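PDB 4HOJ: RegF protein from Neisseria gonorrhoeae, which binds glutathione and calcium ions and is a glutathione S-transferase homologue related to stringent starvation protein A, with no catalytic reaction firmly assigned. Local coordinates for residues R17-L22 with F29-I34; V52-L55 with L60-H63; E64-N69 with D153-P158; Q80-P83 with M88-R91; N129-L134 with A157-R162. One frame throughout, in Å; residues are numbered along the deposited sequence.

Contact 1. Residues R17-L22 with F29-I34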
# COMPACT_ATOMS: atom_id res chain seq x y z
N ARG A 17 1.93 14.30 7.10
CA ARG A 17 0.74 13.94 6.31
C ARG A 17 -0.44 13.75 7.25
O ARG A 17 -1.56 14.22 6.97
CB ARG A 17 0.90 12.59 5.56
CG ARG A 17 1.97 12.53 4.54
CD ARG A 17 2.06 11.09 4.03
NE ARG A 17 2.81 10.99 2.77
CZ ARG A 17 3.18 9.82 2.26
NH1 ARG A 17 3.07 8.67 2.97
NH2 ARG A 17 3.75 9.84 1.07
N CYS A 18 -0.21 13.04 8.36
CA CYS A 18 -1.32 12.72 9.28
C CYS A 18 -1.79 13.97 10.03
O CYS A 18 -2.99 14.17 10.20
CB CYS A 18 -0.87 11.65 10.27
SG CYS A 18 -0.35 10.11 9.49
N ARG A 19 -0.88 14.86 10.42
CA ARG A 19 -1.26 16.13 11.02
C ARG A 19 -2.11 16.94 10.06
O ARG A 19 -3.12 17.52 10.47
CB ARG A 19 0.01 16.89 11.51
CG ARG A 19 0.62 16.25 12.76
CD ARG A 19 1.83 17.05 13.21
NE ARG A 19 3.11 16.56 12.69
CZ ARG A 19 3.89 17.18 11.79
NH1 ARG A 19 5.14 16.73 11.57
NH2 ARG A 19 3.48 18.26 11.17
N PHE A 20 -1.73 16.93 8.78
CA PHE A 20 -2.51 17.67 7.79
C PHE A 20 -3.95 17.12 7.71
O PHE A 20 -4.92 17.89 7.77
CB PHE A 20 -1.73 17.57 6.48
CG PHE A 20 -2.25 18.44 5.35
CD1 PHE A 20 -3.24 19.39 5.50
CD2 PHE A 20 -1.67 18.26 4.09
CE1 PHE A 20 -3.65 20.18 4.39
CE2 PHE A 20 -2.04 19.01 2.99
CZ PHE A 20 -3.06 19.98 3.13
N VAL A 21 -4.11 15.79 7.63
CA VAL A 21 -5.45 15.22 7.61
C VAL A 21 -6.22 15.58 8.85
O VAL A 21 -7.40 15.93 8.76
CB VAL A 21 -5.44 13.67 7.41
CG1 VAL A 21 -6.87 13.10 7.53
CG2 VAL A 21 -4.88 13.30 6.06
N LEU A 22 -5.60 15.47 10.02
CA LEU A 22 -6.32 15.73 11.27
C LEU A 22 -6.85 17.13 11.33
O LEU A 22 -8.00 17.34 11.71
CB LEU A 22 -5.44 15.36 12.48
CG LEU A 22 -5.27 13.85 12.66
CD1 LEU A 22 -4.06 13.60 13.55
CD2 LEU A 22 -6.53 13.25 13.24
N PHE A 29 -8.28 15.70 18.75
CA PHE A 29 -7.18 14.75 18.74
C PHE A 29 -6.07 15.33 19.58
O PHE A 29 -6.05 16.54 19.90
CB PHE A 29 -6.66 14.43 17.32
CG PHE A 29 -6.24 15.65 16.54
CD1 PHE A 29 -7.18 16.43 15.92
CD2 PHE A 29 -4.92 16.01 16.46
CE1 PHE A 29 -6.81 17.55 15.22
CE2 PHE A 29 -4.55 17.13 15.74
CZ PHE A 29 -5.50 17.89 15.13
N GLU A 30 -5.13 14.47 19.91
CA GLU A 30 -3.97 14.86 20.67
C GLU A 30 -2.77 14.48 19.83
O GLU A 30 -2.78 13.44 19.18
CB GLU A 30 -3.97 14.08 21.99
CG GLU A 30 -2.70 14.19 22.81
CD GLU A 30 -2.95 13.93 24.28
OE1 GLU A 30 -1.97 13.69 25.02
OE2 GLU A 30 -4.13 13.98 24.69
N ILE A 31 -1.73 15.31 19.84
CA ILE A 31 -0.44 14.99 19.25
C ILE A 31 0.58 14.73 20.35
O ILE A 31 0.72 15.55 21.30
CB ILE A 31 0.05 16.12 18.31
CG1 ILE A 31 -0.93 16.36 17.19
CG2 ILE A 31 1.37 15.76 17.64
CD1 ILE A 31 -0.59 17.56 16.32
N LYS A 32 1.30 13.62 20.27
CA LYS A 32 2.41 13.36 21.16
C LYS A 32 3.68 13.39 20.35
O LYS A 32 3.86 12.59 19.44
CB LYS A 32 2.29 11.99 21.85
CG LYS A 32 1.24 11.97 22.95
CD LYS A 32 1.10 10.56 23.48
CE LYS A 32 0.53 10.53 24.87
NZ LYS A 32 1.61 10.70 25.89
N ASP A 33 4.59 14.26 20.71
CA ASP A 33 5.83 14.39 19.95
C ASP A 33 6.81 13.32 20.39
O ASP A 33 7.06 13.15 21.60
CB ASP A 33 6.47 15.77 20.20
CG ASP A 33 5.71 16.92 19.56
OD1 ASP A 33 4.91 16.70 18.66
OD2 ASP A 33 6.00 18.07 19.99
N ILE A 34 7.39 12.67 19.41
CA ILE A 34 8.39 11.63 19.63
C ILE A 34 9.68 12.15 19.01
O ILE A 34 9.68 12.52 17.84
CB ILE A 34 7.94 10.32 18.98
CG1 ILE A 34 6.64 9.81 19.64
CG2 ILE A 34 9.11 9.35 19.03
CD1 ILE A 34 6.77 9.49 21.08

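Contact 2. Residues V52-L55 with L60-H63. With GSH (glutathione), chain C.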
# COMPACT_ATOMS: atom_id res chain seq x y z
N VAL A 52 7.61 6.65 13.67
CA VAL A 52 6.41 7.49 13.63
C VAL A 52 6.02 7.73 12.17
O VAL A 52 6.87 7.66 11.28
CB VAL A 52 6.66 8.86 14.34
CG1 VAL A 52 6.79 8.60 15.81
CG2 VAL A 52 7.88 9.57 13.75
N PRO A 53 4.74 8.00 11.89
CA PRO A 53 3.67 8.18 12.87
C PRO A 53 3.00 6.89 13.29
O PRO A 53 3.04 5.82 12.61
CB PRO A 53 2.64 9.00 12.09
CG PRO A 53 2.86 8.58 10.61
CD PRO A 53 4.39 8.47 10.54
N VAL A 54 2.34 6.93 14.46
CA VAL A 54 1.44 5.89 14.95
C VAL A 54 0.15 6.59 15.37
O VAL A 54 0.20 7.72 15.93
CB VAL A 54 2.04 5.18 16.16
CG1 VAL A 54 1.04 4.25 16.85
CG2 VAL A 54 3.28 4.39 15.70
N LEU A 55 -1.01 6.02 15.09
CA LEU A 55 -2.25 6.54 15.61
C LEU A 55 -2.84 5.53 16.57
O LEU A 55 -2.91 4.31 16.26
CB LEU A 55 -3.22 6.80 14.47
CG LEU A 55 -4.51 7.55 14.86
CD1 LEU A 55 -4.24 9.07 14.94
CD2 LEU A 55 -5.64 7.29 13.87
N LEU A 60 -7.58 0.47 19.03
CA LEU A 60 -6.99 0.44 17.69
C LEU A 60 -5.62 1.09 17.66
O LEU A 60 -5.45 2.24 18.09
CB LEU A 60 -7.88 1.20 16.71
CG LEU A 60 -7.36 1.36 15.29
CD1 LEU A 60 -7.23 0.06 14.57
CD2 LEU A 60 -8.22 2.32 14.51
N VAL A 61 -4.63 0.38 17.12
CA VAL A 61 -3.30 0.94 16.92
C VAL A 61 -2.93 0.80 15.44
O VAL A 61 -2.91 -0.34 14.93
CB VAL A 61 -2.28 0.16 17.73
CG1 VAL A 61 -0.90 0.74 17.53
CG2 VAL A 61 -2.65 0.23 19.22
N LEU A 62 -2.64 1.89 14.75
CA LEU A 62 -2.22 1.86 13.35
C LEU A 62 -0.88 2.51 13.17
O LEU A 62 -0.58 3.54 13.80
CB LEU A 62 -3.21 2.61 12.47
CG LEU A 62 -4.62 2.03 12.42
CD1 LEU A 62 -5.47 2.98 11.56
CD2 LEU A 62 -4.62 0.63 11.76
N HIS A 63 -0.05 2.00 12.27
CA HIS A 63 1.09 2.73 11.74
C HIS A 63 0.93 2.73 10.22
O HIS A 63 -0.06 2.20 9.69
CB HIS A 63 2.41 2.09 12.21
CG HIS A 63 2.51 0.61 11.97
ND1 HIS A 63 3.07 0.05 10.83
CD2 HIS A 63 2.13 -0.44 12.74
CE1 HIS A 63 2.99 -1.27 10.91
NE2 HIS A 63 2.42 -1.60 12.06
N1 GSH C . 6.31 4.08 5.69
CA1 GSH C . 6.27 4.94 6.91
C1 GSH C . 5.03 5.77 6.92
O11 GSH C . 4.49 6.08 8.01
O12 GSH C . 4.59 6.14 5.82
CB1 GSH C . 7.56 5.77 7.05
CG1 GSH C . 7.69 6.47 8.41
CD1 GSH C . 9.11 6.96 8.62
OE1 GSH C . 9.99 6.83 7.80
N2 GSH C . 9.26 7.61 9.83
CA2 GSH C . 10.59 8.10 10.19
C2 GSH C . 10.99 7.36 11.44
O2 GSH C . 10.28 7.08 12.39
CB2 GSH C . 10.67 9.55 10.51
SG2 GSH C . 10.11 10.61 9.21
N3 GSH C . 12.42 7.09 11.51
CA3 GSH C . 12.99 6.38 12.65
C3 GSH C . 13.57 5.10 12.13
O31 GSH C . 13.42 4.63 10.95
O32 GSH C . 14.24 4.45 12.96

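Contact 3. Residues E64-N69 with D153-P158. With GSH (glutathione), chain C.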
# COMPACT_ATOMS: atom_id res chain seq x y z
N GLU A 64 1.92 3.33 9.56
CA GLU A 64 1.96 3.60 8.13
C GLU A 64 1.04 4.75 7.80
O GLU A 64 -0.20 4.66 7.80
CB GLU A 64 1.58 2.35 7.32
CG GLU A 64 1.85 2.49 5.83
CD GLU A 64 3.30 2.65 5.46
OE1 GLU A 64 4.18 2.46 6.30
OE2 GLU A 64 3.52 2.86 4.23
N SER A 65 1.67 5.90 7.54
CA SER A 65 0.94 7.17 7.36
C SER A 65 -0.24 7.10 6.41
O SER A 65 -1.32 7.62 6.78
CB SER A 65 1.94 8.28 6.97
OG SER A 65 2.56 8.04 5.70
N ASN A 66 -0.09 6.45 5.25
CA ASN A 66 -1.24 6.49 4.34
C ASN A 66 -2.39 5.62 4.84
O ASN A 66 -3.54 5.89 4.54
CB ASN A 66 -0.83 6.01 2.94
CG ASN A 66 -0.06 7.04 2.18
OD1 ASN A 66 -0.03 8.22 2.49
ND2 ASN A 66 0.61 6.57 1.13
N ILE A 67 -2.09 4.59 5.63
CA ILE A 67 -3.13 3.70 6.20
C ILE A 67 -3.83 4.44 7.35
O ILE A 67 -5.07 4.42 7.47
CB ILE A 67 -2.47 2.39 6.69
CG1 ILE A 67 -2.01 1.61 5.47
CG2 ILE A 67 -3.45 1.58 7.50
CD1 ILE A 67 -1.41 0.31 5.81
N ILE A 68 -3.08 5.15 8.20
CA ILE A 68 -3.66 5.98 9.23
C ILE A 68 -4.61 6.98 8.57
O ILE A 68 -5.73 7.18 9.03
CB ILE A 68 -2.51 6.74 9.94
CG1 ILE A 68 -1.73 5.75 10.82
CG2 ILE A 68 -3.10 7.91 10.79
CD1 ILE A 68 -0.36 6.38 11.37
N ASN A 69 -4.17 7.55 7.45
CA ASN A 69 -4.99 8.60 6.83
C ASN A 69 -6.25 8.06 6.20
O ASN A 69 -7.30 8.71 6.28
CB ASN A 69 -4.17 9.37 5.83
CG ASN A 69 -3.20 10.29 6.51
OD1 ASN A 69 -3.24 10.47 7.72
ND2 ASN A 69 -2.30 10.89 5.71
N ASP A 153 -3.33 14.74 -2.60
CA ASP A 153 -2.63 16.00 -2.32
C ASP A 153 -2.01 16.02 -0.92
O ASP A 153 -0.87 16.45 -0.71
CB ASP A 153 -3.60 17.16 -2.46
CG ASP A 153 -4.28 17.19 -3.83
OD1 ASP A 153 -3.57 17.47 -4.83
OD2 ASP A 153 -5.48 16.95 -3.91
N VAL A 154 -2.74 15.49 0.03
CA VAL A 154 -2.24 15.42 1.39
C VAL A 154 -0.95 14.62 1.44
O VAL A 154 0.03 15.04 2.09
CB VAL A 154 -3.27 14.77 2.32
CG1 VAL A 154 -2.64 14.41 3.68
CG2 VAL A 154 -4.47 15.69 2.50
N ALA A 155 -0.93 13.46 0.77
CA ALA A 155 0.24 12.56 0.88
C ALA A 155 1.51 13.22 0.27
O ALA A 155 2.61 13.02 0.77
CB ALA A 155 -0.11 11.25 0.19
N LEU A 156 1.34 14.00 -0.80
CA LEU A 156 2.48 14.60 -1.46
C LEU A 156 2.95 15.89 -0.78
O LEU A 156 4.12 16.22 -0.85
CB LEU A 156 2.06 14.90 -2.90
CG LEU A 156 3.13 15.59 -3.76
CD1 LEU A 156 4.41 14.74 -3.88
CD2 LEU A 156 2.54 15.85 -5.16
N ALA A 157 2.05 16.60 -0.08
CA ALA A 157 2.34 17.96 0.36
C ALA A 157 3.61 18.04 1.23
O ALA A 157 4.35 18.99 1.09
CB ALA A 157 1.11 18.54 1.10
N PRO A 158 3.86 17.14 2.18
CA PRO A 158 5.09 17.30 3.00
C PRO A 158 6.36 17.25 2.21
O PRO A 158 7.36 17.88 2.64
CB PRO A 158 4.99 16.16 3.99
CG PRO A 158 3.44 15.92 4.09
CD PRO A 158 3.05 16.00 2.65
N1 GSH C . 6.31 4.08 5.69
CA1 GSH C . 6.27 4.94 6.91
C1 GSH C . 5.03 5.77 6.92
O11 GSH C . 4.49 6.08 8.01
O12 GSH C . 4.59 6.14 5.82
CB1 GSH C . 7.56 5.77 7.05
CG1 GSH C . 7.69 6.47 8.41
CD1 GSH C . 9.11 6.96 8.62
OE1 GSH C . 9.99 6.83 7.80
N2 GSH C . 9.26 7.61 9.83
CA2 GSH C . 10.59 8.10 10.19
C2 GSH C . 10.99 7.36 11.44
O2 GSH C . 10.28 7.08 12.39
CB2 GSH C . 10.67 9.55 10.51
SG2 GSH C . 10.11 10.61 9.21
N3 GSH C . 12.42 7.09 11.51
CA3 GSH C . 12.99 6.38 12.65
C3 GSH C . 13.57 5.10 12.13
O31 GSH C . 13.42 4.63 10.95
O32 GSH C . 14.24 4.45 12.96

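Contact 4. Residues Q80-P83 with M88-R91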
# COMPACT_ATOMS: atom_id res chain seq x y z
N GLN A 80 -15.20 14.74 3.09
CA GLN A 80 -14.54 13.62 2.40
C GLN A 80 -13.23 14.01 1.72
O GLN A 80 -13.17 14.99 0.97
CB GLN A 80 -15.46 13.00 1.35
CG GLN A 80 -16.83 12.62 1.88
CD GLN A 80 -17.92 12.56 0.81
OE1 GLN A 80 -17.94 13.37 -0.13
NE2 GLN A 80 -18.84 11.61 0.95
N LEU A 81 -12.16 13.25 1.98
CA LEU A 81 -10.89 13.53 1.37
C LEU A 81 -10.65 12.62 0.18
O LEU A 81 -9.63 12.67 -0.43
CB LEU A 81 -9.73 13.53 2.40
CG LEU A 81 -9.80 14.72 3.36
CD1 LEU A 81 -8.68 14.66 4.39
CD2 LEU A 81 -9.76 16.01 2.56
N MET A 82 -11.63 11.81 -0.21
CA MET A 82 -11.53 11.04 -1.43
C MET A 82 -12.76 11.25 -2.29
O MET A 82 -13.85 11.48 -1.78
CB MET A 82 -11.37 9.54 -1.12
CG MET A 82 -10.15 9.14 -0.28
SD MET A 82 -8.62 9.04 -1.24
CE MET A 82 -8.37 7.22 -1.35
N PRO A 83 -12.64 11.08 -3.63
CA PRO A 83 -13.84 11.05 -4.50
C PRO A 83 -14.74 9.89 -4.14
O PRO A 83 -14.28 8.95 -3.51
CB PRO A 83 -13.25 10.84 -5.89
CG PRO A 83 -11.81 10.39 -5.67
CD PRO A 83 -11.39 10.98 -4.39
N MET A 88 -12.25 6.87 -9.81
CA MET A 88 -11.31 7.85 -9.34
C MET A 88 -10.59 7.41 -8.07
O MET A 88 -9.41 7.73 -7.89
CB MET A 88 -11.95 9.23 -9.18
CG MET A 88 -10.89 10.38 -9.09
SD MET A 88 -9.70 10.55 -10.49
CE MET A 88 -10.71 9.96 -11.86
N ARG A 89 -11.27 6.63 -7.23
CA ARG A 89 -10.63 6.14 -6.01
C ARG A 89 -9.56 5.17 -6.37
O ARG A 89 -8.50 5.18 -5.76
CB ARG A 89 -11.63 5.48 -5.08
CG ARG A 89 -12.59 6.53 -4.49
CD ARG A 89 -13.92 5.93 -4.05
NE ARG A 89 -13.74 5.02 -2.93
CZ ARG A 89 -13.53 5.38 -1.67
NH1 ARG A 89 -13.53 6.67 -1.36
NH2 ARG A 89 -13.33 4.46 -0.71
N GLY A 90 -9.81 4.31 -7.35
CA GLY A 90 -8.78 3.35 -7.75
C GLY A 90 -7.61 4.02 -8.39
O GLY A 90 -6.45 3.71 -8.05
N ARG A 91 -7.87 4.98 -9.29
CA ARG A 91 -6.78 5.73 -9.89
C ARG A 91 -5.97 6.42 -8.78
O ARG A 91 -4.74 6.44 -8.84
CB ARG A 91 -7.30 6.80 -10.86
CG ARG A 91 -7.73 6.24 -12.16
CD ARG A 91 -7.90 7.36 -13.23
NE ARG A 91 -8.32 6.78 -14.50
CZ ARG A 91 -9.49 7.04 -15.06
NH1 ARG A 91 -10.32 7.89 -14.46
NH2 ARG A 91 -9.81 6.48 -16.22

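Contact 5. Residues N129-L134 with A157-R162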
# COMPACT_ATOMS: atom_id res chain seq x y z
N ASN A 129 13.90 14.76 -10.50
CA ASN A 129 13.56 14.26 -11.82
C ASN A 129 12.11 13.76 -11.85
O ASN A 129 11.36 14.03 -12.81
CB ASN A 129 14.52 13.15 -12.20
CG ASN A 129 15.90 13.68 -12.54
OD1 ASN A 129 16.05 14.82 -13.02
ND2 ASN A 129 16.92 12.87 -12.29
N GLY A 130 11.73 13.02 -10.81
CA GLY A 130 10.38 12.49 -10.68
C GLY A 130 9.32 13.56 -10.61
O GLY A 130 8.28 13.46 -11.29
N LEU A 131 9.55 14.58 -9.79
CA LEU A 131 8.59 15.66 -9.66
C LEU A 131 8.51 16.45 -10.96
O LEU A 131 7.42 16.90 -11.33
CB LEU A 131 8.96 16.58 -8.49
CG LEU A 131 8.75 15.92 -7.12
CD1 LEU A 131 9.24 16.83 -5.98
CD2 LEU A 131 7.32 15.50 -6.83
N THR A 132 9.64 16.64 -11.64
CA THR A 132 9.65 17.38 -12.90
C THR A 132 8.78 16.65 -13.91
O THR A 132 8.01 17.26 -14.64
CB THR A 132 11.09 17.62 -13.43
OG1 THR A 132 11.80 18.41 -12.47
CG2 THR A 132 11.05 18.37 -14.77
N MET A 133 8.86 15.33 -13.92
CA MET A 133 8.11 14.60 -14.92
C MET A 133 6.63 14.59 -14.61
O MET A 133 5.81 14.57 -15.53
CB MET A 133 8.65 13.19 -15.13
CG MET A 133 10.09 13.20 -15.62
SD MET A 133 10.78 11.55 -15.63
CE MET A 133 9.44 10.66 -16.39
N LEU A 134 6.30 14.59 -13.32
CA LEU A 134 4.93 14.63 -12.86
C LEU A 134 4.26 15.98 -13.04
O LEU A 134 3.05 16.06 -13.08
CB LEU A 134 4.85 14.15 -11.40
CG LEU A 134 5.18 12.65 -11.33
CD1 LEU A 134 5.37 12.24 -9.89
CD2 LEU A 134 4.11 11.79 -12.02
N ALA A 157 2.05 16.60 -0.08
CA ALA A 157 2.34 17.96 0.36
C ALA A 157 3.61 18.04 1.23
O ALA A 157 4.35 18.99 1.09
CB ALA A 157 1.11 18.54 1.10
N PRO A 158 3.86 17.14 2.18
CA PRO A 158 5.09 17.30 3.00
C PRO A 158 6.36 17.25 2.21
O PRO A 158 7.36 17.88 2.64
CB PRO A 158 4.99 16.16 3.99
CG PRO A 158 3.44 15.92 4.09
CD PRO A 158 3.05 16.00 2.65
N LEU A 159 6.40 16.51 1.11
CA LEU A 159 7.58 16.52 0.24
C LEU A 159 7.73 17.85 -0.47
O LEU A 159 8.81 18.43 -0.45
CB LEU A 159 7.52 15.37 -0.75
CG LEU A 159 8.56 15.41 -1.89
CD1 LEU A 159 9.96 15.48 -1.29
CD2 LEU A 159 8.40 14.17 -2.75
N LEU A 160 6.67 18.36 -1.02
CA LEU A 160 6.77 19.67 -1.69
C LEU A 160 7.15 20.79 -0.72
O LEU A 160 7.90 21.68 -1.09
CB LEU A 160 5.43 20.00 -2.40
CG LEU A 160 5.00 18.94 -3.42
CD1 LEU A 160 3.69 19.36 -4.11
CD2 LEU A 160 6.09 18.75 -4.41
N TRP A 161 6.68 20.70 0.54
CA TRP A 161 7.07 21.70 1.53
C TRP A 161 8.58 21.68 1.74
O TRP A 161 9.15 22.74 2.02
CB TRP A 161 6.35 21.35 2.83
CG TRP A 161 6.65 22.35 3.91
CD1 TRP A 161 7.43 22.13 4.99
CD2 TRP A 161 6.21 23.72 3.99
NE1 TRP A 161 7.55 23.29 5.74
CE2 TRP A 161 6.77 24.26 5.16
CE3 TRP A 161 5.41 24.54 3.18
CZ2 TRP A 161 6.57 25.59 5.55
CZ3 TRP A 161 5.18 25.85 3.58
CH2 TRP A 161 5.77 26.35 4.75
N ARG A 162 9.21 20.51 1.60
CA ARG A 162 10.60 20.26 1.93
C ARG A 162 11.53 20.38 0.75
O ARG A 162 12.73 20.06 0.93
CB ARG A 162 10.75 18.85 2.58
CG ARG A 162 10.23 18.82 4.02
CD ARG A 162 10.02 17.34 4.48
NE ARG A 162 9.73 17.26 5.89
CZ ARG A 162 8.58 17.58 6.48
NH1 ARG A 162 7.54 17.98 5.71
NH2 ARG A 162 8.40 17.43 7.79

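Contact 1. Residues R17-L22 with F29-I34
The guanidinium of R19, whose aliphatic stem lies against I31, is gripped at every nitrogen. NH2 forms a salt bridge to E198 and a hydrogen bond to the carbonyl of A193, while NE and NH1 bond to S8 OG and G9 O. Chi1 (-73°) and an extended chi2 lay the methylenes against the strand, R19 CD and CG both sitting 4.0 Å from I31 CD1, and the bend at chi3 turns the guanidinium off to those polar partners. The R19 and I31 side chains meet at about a right angle. One turn further along helix 13-25, the contact becomes a CH-pi interaction. L22 CB stands over the F29 ring, 3.7 Å from its centroid and 11° off the normal. L22 CD1 covers the same face off-centre, 3.9 Å from F29 CD2. F29 CG lies between its backbone N and carbonyl carbon (chi1 56°), which swings the ring back against the helix, and I31 CG1 meets the ring edge in its plane. These apolar meetings pack helix 13-25 against strand 30-33 within the beta-alpha-beta unit of the thioredoxin-like domain. R19 thus has two roles: its stem packs on the strand while its guanidinium ties strand 5-8 and the following loop to A193 and E198.

Contact 2. Residues V52-L55 with L60-H63
V54 and L55 meet V61 and L62 in a beta hairpin of strands 54-57 and 60-63, the last two strands of the four-stranded thioredoxin-like sheet, with V54 packing on V61 and L55 paired with L62. Backbone bonds come first. L55 and L62 are an antiparallel hydrogen-bonded pair: L55 N donates to L62 O at 2.8 Å, and L62 N returns a bond to L55 O at 2.9 Å with an N-H...O angle of 173°. The first donor lies in the carbonyl plane of L62. Weaker CA-H...O contacts flank the pair, V54 CA to L62 O at 3.3 Å and V61 CA to L55 O at 3.5 Å. Apolar packing is modest. V54 CG1, anti to its own N (chi1 171°), leans to V61 CG1 at 4.1 Å, on the face that helix 41-46 covers through M46, whereas Y71 of helix 65-75 packs on L55 and L62 from the other face. Ligand binding occupies the segment before the strand. The peptide bond ahead of P53 is cis, the cis-proline loop of the thioredoxin fold, and V52 meets glutathione with both backbone polar groups, much as a neighbouring beta strand would. V52 N donates to glutathione O2 at 3.0 Å, and glutathione N2 donates to V52 O at 2.8 Å, with an N-H...O angle of 165°.

Contact 3. Residues E64-N69 with D153-P158
The interface between the thioredoxin-like domain and the helical domain of this GST fold is crossed here by N66 and N69 of helix 65-75, which meet A155 and V154 of helix 151-161 beside the glutathione pocket. Direct contact is slight, 89 Å² in all, and made by carboxamides against alkyl groups: N66 OD1 is 3.8 Å from A155 CB, and N69 ND2 is 4.1 Å from V154 CG1, those two side chains arriving from opposite directions. A stronger tie comes from R17 of helix 13-25, whose NE bonds to A155 O and whose NH1 bonds to S65 OG, so that one guanidinium joins both segments. At the start of helix 65-75 the chain turns to the ligand. E64 holds the N-cap position with a positive phi (74°), and S65 follows it as the first helical residue. E64 OE1 accepts from the ammonium nitrogen N1 of glutathione at 2.7 Å, an attraction of opposite charges consistent with the geometry. The ligand carboxylate faces the helix start, where the helix dipole would probably stabilise it: S65 N donates to O11 of glutathione at 2.9 Å. S65 OG, set between its backbone N and carbonyl carbon (chi1 64°), bonds to the second carboxylate oxygen, O12, at 2.8 Å.

Contact 4. Residues Q80-P83 with M88-R91
This is a local contact between a connecting loop and the helix it leads into: M82 and P83, after helix 65-75, fold back on M88 and R89 in the first long helix of the helical domain of a GST fold, 86-102. Its polar element is one hydrogen bond. R89 NH1 donates to P83 O over 3.2 Å, with an N-H...O angle of 173°. The donor lies nearly along the C=O axis, and the oxygen sits at the guanidinium edge, 5° out of its plane, so both groups are well aligned despite the length. Chi1 and chi2 of the arginine lay its stem over this carbonyl, with R89 CD only 3.1 Å from P83 O, and the bend at chi3 (66°) then brings the guanidinium round so that NH1 meets the same oxygen. The carbonyl is thus covered by methylene carbon as well as bonded at its tip. M82 CB adds a contact to R89 NH1 at 3.6 Å, approaching the guanidinium obliquely. R89 has a stronger partner elsewhere, since its NE makes a salt bridge with E74 of the second subunit; R91, two residues on, does likewise with D59 of that subunit. The loop-to-helix turn therefore lies at the dimer interface, away from the glutathione and calcium sites. The apolar half of the contact is proline on methionine, the side chains crossing at about a right angle. M88 CG, anti to its backbone N, lies 3.5 Å from P83 CG, and M88 CB is 3.7 Å from the same ring carbon.

Contact 5. Residues N129-L134 with A157-R162
L131 of helix 117-134 reaches toward L159 and L160 of helix 151-161. Its CB points at the other helix, but L131 CB is still 5.4 Å from L160 CD2. The next atom lies anti to the carbonyl carbon (chi1 -70°), and L131 CG is 4.7 Å from both L160 CD2 and L159 CD2. CD1 makes the closest contacts: L131 CD1 comes within 4.0 Å of L160 CD2 and within 4.3 Å of L159 CD2, so a single methyl is shared between two consecutive leucines. On the other branch, L131 CD2 lies 4.2 Å from L160 CD2 and also meets CD1 of L156, one turn before L160 on helix 151-161. The side chains of L131 and L160 cross obliquely, and their backbones remain well apart: the closest CA pair, L131 and L160, is 9.1 Å. The terminal methyls of branched side chains carry this packing. F104 and V107 of helix 104-111 extend it around L159, as Y180 and F185 of helix 175-185 do around L160. A bound calcium ion lies about 7 Å from the side chain of L160. Such leucine packing between helices is what builds the core of the all-helical C-terminal domain of the glutathione transferase fold.

From the N terminus, contact 1 closes the short loop between helix 13-25 and strand 30-33, and contact 2 then closes the hairpin turn of strands 54-57 and 60-63; the two touch through C18 and P53 and serve one sheet. Contact 3 makes the long closure, bringing helix 65-75 to helix 151-161 and so joining the thioredoxin-like and helical domains. Contact 4 falls within that long loop as a small closure of its own. Contact 5 starts inside the loop too, at 129-134, and ends on helix 151-161, sharing A157 and P158 with contact 3. Contacts 2, 3 and 4 also reach the second subunit.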